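Local coordinates for sugar-binding transport ATP-binding protein (Pyrococcus horikoshii, PDB 1V43) that probably binds and hydrolyses ATP as the nucleotide-binding subunit of an ABC transporter that takes up sugars, at residues Thr307-Gly312 / Lys352-Leu357. Residues are numbered along the deposited sequence; the frame is centred on the assembly and turned at random.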
# COMPACT_ATOMS: atom_id res chain seq x y z
N THR A 307 8.05 -13.98 -26.21
CA THR A 307 7.72 -12.57 -25.99
C THR A 307 7.11 -11.81 -27.16
O THR A 307 7.10 -12.27 -28.30
CB THR A 307 8.96 -11.80 -25.58
OG1 THR A 307 9.93 -11.90 -26.63
CG2 THR A 307 9.55 -12.37 -24.29
N ALA A 308 6.63 -10.62 -26.84
CA ALA A 308 6.04 -9.71 -27.81
C ALA A 308 6.61 -8.33 -27.51
O ALA A 308 6.78 -7.96 -26.35
CB ALA A 308 4.53 -9.70 -27.68
N ARG A 309 6.94 -7.60 -28.56
CA ARG A 309 7.51 -6.25 -28.45
C ARG A 309 6.51 -5.19 -28.93
O ARG A 309 5.64 -5.48 -29.75
CB ARG A 309 8.79 -6.15 -29.29
CG ARG A 309 10.11 -6.36 -28.57
CD ARG A 309 10.42 -7.82 -28.25
NE ARG A 309 11.75 -7.95 -27.66
CZ ARG A 309 12.26 -9.07 -27.14
NH1 ARG A 309 11.55 -10.18 -27.14
NH2 ARG A 309 13.48 -9.07 -26.63
N LEU A 310 6.64 -3.97 -28.40
CA LEU A 310 5.78 -2.85 -28.80
C LEU A 310 6.48 -1.58 -28.35
O LEU A 310 6.62 -1.33 -27.16
CB LEU A 310 4.40 -2.90 -28.12
CG LEU A 310 3.62 -4.20 -27.96
CD1 LEU A 310 4.15 -4.96 -26.74
CD2 LEU A 310 2.15 -3.89 -27.76
N ILE A 311 6.93 -0.77 -29.30
CA ILE A 311 7.61 0.47 -28.96
C ILE A 311 6.60 1.54 -28.54
O ILE A 311 5.56 1.70 -29.17
CB ILE A 311 8.47 0.99 -30.13
CG1 ILE A 311 9.68 0.06 -30.32
CG2 ILE A 311 8.93 2.42 -29.87
CD1 ILE A 311 10.69 0.52 -31.37
N GLY A 312 6.91 2.25 -27.47
CA GLY A 312 6.01 3.27 -27.00
C GLY A 312 6.74 4.35 -26.24
O GLY A 312 7.92 4.21 -25.93
N LYS A 352 11.11 0.05 -25.60
CA LYS A 352 10.64 -1.17 -26.24
C LYS A 352 10.05 -2.00 -25.11
O LYS A 352 10.78 -2.58 -24.32
CB LYS A 352 11.78 -1.96 -26.88
CG LYS A 352 12.18 -1.52 -28.27
CD LYS A 352 13.39 -2.32 -28.78
CE LYS A 352 13.96 -1.72 -30.07
NZ LYS A 352 15.27 -2.33 -30.44
N VAL A 353 8.73 -2.04 -25.03
CA VAL A 353 8.08 -2.80 -23.99
C VAL A 353 8.02 -4.27 -24.39
O VAL A 353 7.56 -4.61 -25.48
CB VAL A 353 6.66 -2.29 -23.74
CG1 VAL A 353 5.99 -3.14 -22.67
CG2 VAL A 353 6.70 -0.82 -23.30
N ILE A 354 8.49 -5.14 -23.50
CA ILE A 354 8.50 -6.57 -23.76
C ILE A 354 7.48 -7.30 -22.89
O ILE A 354 7.60 -7.29 -21.66
CB ILE A 354 9.89 -7.18 -23.46
CG1 ILE A 354 10.99 -6.30 -24.08
CG2 ILE A 354 9.98 -8.58 -24.04
CD1 ILE A 354 12.39 -6.86 -23.89
N MET A 355 6.49 -7.91 -23.53
CA MET A 355 5.44 -8.66 -22.83
C MET A 355 5.75 -10.16 -22.76
O MET A 355 6.20 -10.77 -23.75
CB MET A 355 4.09 -8.50 -23.55
CG MET A 355 3.68 -7.08 -23.89
SD MET A 355 1.95 -6.98 -24.43
CE MET A 355 1.72 -8.61 -25.15
N ASP A 356 5.49 -10.77 -21.60
CA ASP A 356 5.70 -12.20 -21.44
C ASP A 356 4.42 -12.89 -21.91
O ASP A 356 3.42 -12.92 -21.19
CB ASP A 356 5.96 -12.57 -19.97
CG ASP A 356 6.35 -14.04 -19.79
OD1 ASP A 356 5.96 -14.89 -20.64
OD2 ASP A 356 7.04 -14.36 -18.81
N LEU A 357 4.48 -13.44 -23.12
CA LEU A 357 3.35 -14.13 -23.73
C LEU A 357 2.76 -15.27 -22.91
O LEU A 357 1.58 -15.59 -23.04
CB LEU A 357 3.76 -14.63 -25.12
CG LEU A 357 3.21 -13.86 -26.33
CD1 LEU A 357 2.99 -12.40 -25.98
CD2 LEU A 357 4.17 -13.99 -27.50
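A308 and M355 form a hydrogen-bonded pair in an antiparallel beta ladder that joins strands 307-319 and 350-356 in the C-terminal, OB-type (TOBE) region, away from the ATP site. The axes of strands 307-312 and 352-356 run at 153° (N-to-C), close to antiparallel. M355 N reaches A308 O at 2.8 Å, nearly straight, and the return bond from A308 N to M355 O is 3.1 Å long. Two residues along, past the non-hydrogen-bonded pair R309/I354, V353 N bonds L310 O from above the carbonyl plane, while L310 N to V353 O is weak.

On the face carrying A308, L310, V353 and M355, the short A308 side chain lets two longer ones close in on its CB. M355 CE and L357 CD1 sit next to each other against A308 CB, at 3.9 Å and 3.5 Å; a turn about the CG-SD bond (chi3 -29°) swings CE back toward A308. L310 lies across M355, with L310 CD1 lodged 3.6 Å from M355 CG. I266 of strand 264-267 touches both A308 and M355, so this face packs against the neighbouring sheet of the domain.

The other face carries T307, R309, I311, K352 and I354. The kink about CB-CG in R309 (chi2 76°) lays its chain beside I354, although the exact position of the guanidinium is less certain; the bump of I354 CG2 also meets T307 CB at 3.7 Å. Farther on, I311 and K352 run side by side, the extended lysine continuing to a salt bridge between its NZ and E296. Their aliphatic stems mesh where I311 CG1 rests 3.6 Å from K352 CG.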